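Local atomic coordinates of hypothetical protein AGR_pAT_315 (Agrobacterium tumefaciens str. C58, PDB entry 1VQY), a protein that is of unknown function but belongs to the NIPSNAP family and probably forms the dimeric alpha-beta barrel of that clan. Residues 14-19 / 102-107; 44-49 / 65-70. All coordinates share one frame; numbering follows the deposited sequence.

In the fold
Both contacts are built on the same antiparallel sheet, their centres about 11 Å apart. Contact 1 pairs strand 14-22 with strand 99-109, an outermost strand within the chain; contact 2 lies on the other side of strand 14-22, where strand 62-69 meets the end of helix 27-46 and the start of strand 49-55. Two probable backbone bonds join them, Ile14 N to Tyr69 O and Glu16 N to Trp67 O, each 2.8 Å. On one face of the sheet Leu107 CD1 of contact 1 packs at 3.8 Å against Met66 CE of contact 2. Both contacts also touch the second subunit, towards which this face is turned.

Contact 1 of 2, residues 14-19 / 102-107; sequences IVEERI and SENRIL
Glu16 and Asn104 meet diagonally across the antiparallel strands 14-19 and 102-107, on the face they share with Arg18 and Ile106. Asn104 ND2 sends an almost straight N-H (176°) to Glu16 OE2 at 2.9 Å, on the anti side and tilted out of the carboxylate plane. Arg18 NH1 reaches the same oxygen at 3.0 Å from the opposite face in a salt bridge, its NE held by Tyr20 OH, and Arg75 adds another, so three groups converge on one oxygen of a buried glutamate. The amide is anchored by Gly58 N and Asp56 O of the third subunit.

On the other face, turned to the second subunit, Glu17 and Arg105 run side by side in a salt bridge: Glu17 OE1 accepts Arg105 NE at 2.9 Å from above the carboxylate plane, with a weak bond from NH2, the two planes 83° apart. Ile19 CD1 sits over the centre of the guanidinium, 3.8 Å above its plane. This pairs the first and last strands of a ferredoxin-like sheet, which Ile106 and Leu107 carry on into a strand of the second subunit. Around Glu17 the packing is tight: Leu107 CD1 lies 3.5 Å from Glu17 OE1.

Towards Ser102 the contact opens to solvent, though the backbone ladder continues. Partly exposed Glu103 lays its CG 4.0 Å from Ile19 CB, while a water donates to Ile19 O (2.8 Å) and to Glu103 OE2.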
loop_
_atom_site.group_PDB
_atom_site.type_symbol
_atom_site.label_atom_id
_atom_site.label_comp_id
_atom_site.label_asym_id
_atom_site.label_seq_id
_atom_site.Cartn_x
_atom_site.Cartn_y
_atom_site.Cartn_z
ATOM N N ILE B 14 -13.096 23.679 6.115
ATOM C CA ILE B 14 -12.492 22.384 5.890
ATOM C C ILE B 14 -11.724 22.451 4.595
ATOM O O ILE B 14 -11.967 23.332 3.771
ATOM C CB ILE B 14 -13.534 21.242 5.943
ATOM C CG1 ILE B 14 -14.591 21.373 4.843
ATOM C CG2 ILE B 14 -14.234 21.256 7.311
ATOM C CD1 ILE B 14 -14.226 20.702 3.554
ATOM N N VAL B 15 -10.762 21.548 4.447
ATOM C CA VAL B 15 -9.905 21.486 3.271
ATOM C C VAL B 15 -9.974 20.083 2.638
ATOM O O VAL B 15 -9.770 19.081 3.310
ATOM C CB VAL B 15 -8.441 21.827 3.656
ATOM C CG1 VAL B 15 -7.464 21.477 2.526
ATOM C CG2 VAL B 15 -8.326 23.301 4.033
ATOM N N GLU B 16 -10.260 20.020 1.343
ATOM C CA GLU B 16 -10.221 18.760 0.632
ATOM C C GLU B 16 -8.922 18.626 -0.149
ATOM O O GLU B 16 -8.570 19.499 -0.934
ATOM C CB GLU B 16 -11.393 18.620 -0.327
ATOM C CG GLU B 16 -11.245 17.401 -1.257
ATOM C CD GLU B 16 -12.396 17.225 -2.215
ATOM O OE1 GLU B 16 -13.088 18.214 -2.538
ATOM O OE2 GLU B 16 -12.610 16.079 -2.633
ATOM N N GLU B 17 -8.236 17.506 0.063
ATOM C CA GLU B 17 -7.045 17.137 -0.710
ATOM C C GLU B 17 -7.397 16.046 -1.716
ATOM O O GLU B 17 -7.844 14.994 -1.325
ATOM C CB GLU B 17 -5.937 16.644 0.226
ATOM C CG GLU B 17 -4.588 16.432 -0.449
ATOM C CD GLU B 17 -3.463 16.207 0.572
ATOM O OE1 GLU B 17 -3.783 15.865 1.728
ATOM O OE2 GLU B 17 -2.270 16.386 0.224
ATOM N N ARG B 18 -7.235 16.335 -3.001
ATOM C CA ARG B 18 -7.364 15.345 -4.064
ATOM C C ARG B 18 -5.997 15.014 -4.666
ATOM O O ARG B 18 -5.172 15.881 -4.873
ATOM C CB ARG B 18 -8.320 15.855 -5.127
ATOM C CG ARG B 18 -9.668 16.230 -4.522
ATOM C CD ARG B 18 -10.567 16.906 -5.509
ATOM N NE ARG B 18 -10.958 16.001 -6.581
ATOM C CZ ARG B 18 -11.941 15.098 -6.517
ATOM N NH1 ARG B 18 -12.691 14.947 -5.416
ATOM N NH2 ARG B 18 -12.186 14.344 -7.584
ATOM N N ILE B 19 -5.760 13.730 -4.905
ATOM C CA ILE B 19 -4.422 13.201 -5.182
ATOM C C ILE B 19 -4.609 12.249 -6.323
ATOM O O ILE B 19 -5.234 11.213 -6.144
ATOM C CB ILE B 19 -3.821 12.456 -3.942
ATOM C CG1 ILE B 19 -3.772 13.389 -2.735
ATOM C CG2 ILE B 19 -2.410 11.961 -4.214
ATOM C CD1 ILE B 19 -3.649 12.664 -1.408
ATOM N N SER B 102 -7.107 7.919 -8.266
ATOM C CA SER B 102 -7.498 9.115 -7.549
ATOM C C SER B 102 -7.910 8.762 -6.125
ATOM O O SER B 102 -8.375 7.660 -5.851
ATOM C CB SER B 102 -8.636 9.795 -8.300
ATOM O OG SER B 102 -9.552 8.831 -8.815
ATOM N N GLU B 103 -7.714 9.691 -5.204
ATOM C CA GLU B 103 -8.251 9.539 -3.871
ATOM C C GLU B 103 -8.390 10.935 -3.334
ATOM O O GLU B 103 -7.739 11.839 -3.833
ATOM C CB GLU B 103 -7.324 8.688 -2.986
ATOM C CG GLU B 103 -5.951 9.312 -2.749
ATOM C CD GLU B 103 -4.972 8.384 -2.056
ATOM O OE1 GLU B 103 -5.002 8.302 -0.806
ATOM O OE2 GLU B 103 -4.138 7.777 -2.761
ATOM N N ASN B 104 -9.252 11.117 -2.339
ATOM C CA ASN B 104 -9.365 12.397 -1.647
ATOM C C ASN B 104 -9.506 12.185 -0.165
ATOM O O ASN B 104 -9.668 11.054 0.297
ATOM C CB ASN B 104 -10.549 13.211 -2.147
ATOM C CG ASN B 104 -11.872 12.518 -1.920
ATOM O OD1 ASN B 104 -11.907 11.329 -1.665
ATOM N ND2 ASN B 104 -12.966 13.257 -2.040
ATOM N N ARG B 105 -9.433 13.278 0.570
ATOM C CA ARG B 105 -9.607 13.233 1.996
ATOM C C ARG B 105 -9.965 14.595 2.533
ATOM O O ARG B 105 -9.674 15.607 1.903
ATOM C CB ARG B 105 -8.345 12.715 2.680
ATOM C CG ARG B 105 -7.057 13.420 2.291
ATOM C CD ARG B 105 -5.896 12.631 2.834
ATOM N NE ARG B 105 -4.615 13.315 2.702
ATOM C CZ ARG B 105 -3.464 12.710 2.426
ATOM N NH1 ARG B 105 -3.430 11.389 2.222
ATOM N NH2 ARG B 105 -2.348 13.425 2.323
ATOM N N ILE B 106 -10.597 14.611 3.697
ATOM C CA ILE B 106 -11.000 15.857 4.311
ATOM C C ILE B 106 -10.067 16.142 5.485
ATOM O O ILE B 106 -9.923 15.322 6.403
ATOM C CB ILE B 106 -12.481 15.816 4.765
ATOM C CG1 ILE B 106 -13.413 15.574 3.552
ATOM C CG2 ILE B 106 -12.868 17.095 5.531
ATOM C CD1 ILE B 106 -13.446 16.668 2.484
ATOM N N LEU B 107 -9.441 17.318 5.424
ATOM C CA LEU B 107 -8.515 17.795 6.429
ATOM C C LEU B 107 -9.126 18.947 7.244
ATOM O O LEU B 107 -9.730 19.879 6.701
ATOM C CB LEU B 107 -7.243 18.267 5.740
ATOM C CG LEU B 107 -6.634 17.355 4.669
ATOM C CD1 LEU B 107 -5.396 17.977 4.053
ATOM C CD2 LEU B 107 -6.291 16.013 5.245
HETATM O O HOH W 1 -3.987 8.747 -5.831
#

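Contact 2 of 2, residues 44-49 / 65-70; sequences PILGNL and HMWGYA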
loop_
_atom_site.group_PDB
_atom_site.type_symbol
_atom_site.label_atom_id
_atom_site.label_comp_id
_atom_site.label_asym_id
_atom_site.label_seq_id
_atom_site.Cartn_x
_atom_site.Cartn_y
_atom_site.Cartn_z
ATOM N N PRO B 44 -14.191 29.214 -9.891
ATOM C CA PRO B 44 -15.292 30.100 -9.548
ATOM C C PRO B 44 -16.466 29.405 -8.856
ATOM O O PRO B 44 -17.144 30.031 -8.016
ATOM C CB PRO B 44 -15.732 30.639 -10.913
ATOM C CG PRO B 44 -14.509 30.580 -11.741
ATOM C CD PRO B 44 -13.824 29.337 -11.317
ATOM N N ILE B 45 -16.692 28.139 -9.225
ATOM C CA ILE B 45 -17.829 27.348 -8.761
ATOM C C ILE B 45 -17.535 26.740 -7.405
ATOM O O ILE B 45 -18.301 26.895 -6.468
ATOM C CB ILE B 45 -18.178 26.217 -9.771
ATOM C CG1 ILE B 45 -18.695 26.826 -11.073
ATOM C CG2 ILE B 45 -19.239 25.294 -9.205
ATOM C CD1 ILE B 45 -19.093 25.808 -12.139
ATOM N N LEU B 46 -16.413 26.043 -7.304
ATOM C CA LEU B 46 -16.013 25.440 -6.033
ATOM C C LEU B 46 -15.564 26.522 -5.028
ATOM O O LEU B 46 -15.699 26.356 -3.827
ATOM C CB LEU B 46 -14.939 24.375 -6.267
ATOM C CG LEU B 46 -15.319 23.303 -7.301
ATOM C CD1 LEU B 46 -14.199 22.259 -7.379
ATOM C CD2 LEU B 46 -16.651 22.646 -7.021
ATOM N N GLY B 47 -15.029 27.626 -5.534
ATOM C CA GLY B 47 -14.979 28.868 -4.768
ATOM C C GLY B 47 -13.732 29.204 -3.962
ATOM O O GLY B 47 -13.510 30.386 -3.654
ATOM N N ASN B 48 -12.937 28.196 -3.600
ATOM C CA ASN B 48 -11.688 28.439 -2.876
ATOM C C ASN B 48 -10.560 27.424 -3.153
ATOM O O ASN B 48 -10.271 26.552 -2.337
ATOM C CB ASN B 48 -11.980 28.545 -1.365
ATOM C CG ASN B 48 -10.815 29.105 -0.579
ATOM O OD1 ASN B 48 -9.888 29.650 -1.147
ATOM N ND2 ASN B 48 -10.865 28.965 0.741
ATOM N N LEU B 49 -9.914 27.568 -4.308
ATOM C CA LEU B 49 -8.724 26.791 -4.631
ATOM C C LEU B 49 -7.589 27.262 -3.738
ATOM O O LEU B 49 -7.363 28.464 -3.594
ATOM C CB LEU B 49 -8.336 26.961 -6.103
ATOM C CG LEU B 49 -7.028 26.309 -6.549
ATOM C CD1 LEU B 49 -7.068 24.823 -6.396
ATOM C CD2 LEU B 49 -6.730 26.649 -7.991
ATOM N N HIS B 65 -4.182 18.657 -5.487
ATOM C CA HIS B 65 -4.853 19.964 -5.367
ATOM C C HIS B 65 -5.738 20.074 -4.131
ATOM O O HIS B 65 -6.374 19.106 -3.712
ATOM C CB HIS B 65 -5.620 20.369 -6.634
ATOM C CG HIS B 65 -6.350 19.251 -7.316
ATOM N ND1 HIS B 65 -7.718 19.241 -7.464
ATOM C CD2 HIS B 65 -5.898 18.142 -7.948
ATOM C CE1 HIS B 65 -8.085 18.165 -8.133
ATOM N NE2 HIS B 65 -6.997 17.477 -8.433
HETATM N N MSE B 66 -5.735 21.269 -3.542
HETATM C CA MSE B 66 -6.463 21.538 -2.313
HETATM C C MSE B 66 -7.544 22.577 -2.494
HETATM O O MSE B 66 -7.337 23.605 -3.150
HETATM C CB MSE B 66 -5.512 21.985 -1.217
HETATM C CG MSE B 66 -4.983 20.841 -0.371
HETATM SE SE MSE B 66 -3.362 21.436 0.561
HETATM C CE MSE B 66 -3.144 19.964 1.707
ATOM N N TRP B 67 -8.690 22.303 -1.874
ATOM C CA TRP B 67 -9.889 23.130 -2.003
ATOM C C TRP B 67 -10.462 23.447 -0.646
ATOM O O TRP B 67 -10.660 22.530 0.155
ATOM C CB TRP B 67 -10.939 22.396 -2.817
ATOM C CG TRP B 67 -10.482 22.105 -4.222
ATOM C CD1 TRP B 67 -9.842 20.991 -4.649
ATOM C CD2 TRP B 67 -10.611 22.961 -5.372
ATOM N NE1 TRP B 67 -9.575 21.083 -5.993
ATOM C CE2 TRP B 67 -10.033 22.281 -6.463
ATOM C CE3 TRP B 67 -11.157 24.232 -5.581
ATOM C CZ2 TRP B 67 -10.011 22.815 -7.759
ATOM C CZ3 TRP B 67 -11.115 24.777 -6.853
ATOM C CH2 TRP B 67 -10.548 24.070 -7.932
ATOM N N GLY B 68 -10.740 24.740 -0.407
ATOM C CA GLY B 68 -11.307 25.215 0.840
ATOM C C GLY B 68 -12.818 25.248 0.738
ATOM O O GLY B 68 -13.356 25.685 -0.290
ATOM N N TYR B 69 -13.498 24.766 1.786
ATOM C CA TYR B 69 -14.954 24.846 1.886
ATOM C C TYR B 69 -15.394 25.228 3.296
ATOM O O TYR B 69 -14.645 25.056 4.267
ATOM C CB TYR B 69 -15.617 23.522 1.516
ATOM C CG TYR B 69 -15.440 23.075 0.095
ATOM C CD1 TYR B 69 -16.205 23.621 -0.933
ATOM C CD2 TYR B 69 -14.535 22.080 -0.226
ATOM C CE1 TYR B 69 -16.059 23.200 -2.247
ATOM C CE2 TYR B 69 -14.374 21.652 -1.532
ATOM C CZ TYR B 69 -15.142 22.211 -2.540
ATOM O OH TYR B 69 -14.969 21.771 -3.838
ATOM N N ALA B 70 -16.613 25.744 3.407
ATOM C CA ALA B 70 -17.139 26.182 4.702
ATOM C C ALA B 70 -17.663 25.003 5.518
ATOM O O ALA B 70 -17.530 24.977 6.749
ATOM C CB ALA B 70 -18.240 27.235 4.509
HETATM O O HOH W 2 -12.940 25.429 -2.697
HETATM O O HOH W 3 -15.431 27.408 -1.226
#
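Asn48 O accepts Gly68 N at 2.7 Å in a nearly linear bond (178°), the direct backbone bond between the two segments. A water also donates to both Leu46 O (2.8 Å) and Gly68 O (2.9 Å), bridging the last turn of the helix to the strand. Gly68 has no side chain, which leaves room for the amide of Asn48, whose ND2 lies 3.8 Å from Gly68 CA.

The apolar half of the contact is a sandwich around Trp67. Leu49 CD1 stands over one face of its six-membered ring, 3.8 Å from the centroid, and Leu46 CD1 over the opposite face at 3.9 Å; both make CH-pi contacts close to the ring normal. With CG anti to the backbone N (chi1 174°), Leu49 turns this methyl over the indole, while its CB rests on CZ3. Trp67 NE1 donates to His65 ND1 at 3.0 Å, near the plane of both rings, which fixes how the indole is turned. Tyr69 brings its OH to 3.6 Å from Leu46 CB. Gly47, with positive phi (94°), ends the helix and swings the chain into strand 49-55: the helix-to-strand turn that lays the first helix of a ferredoxin-like fold on its antiparallel sheet.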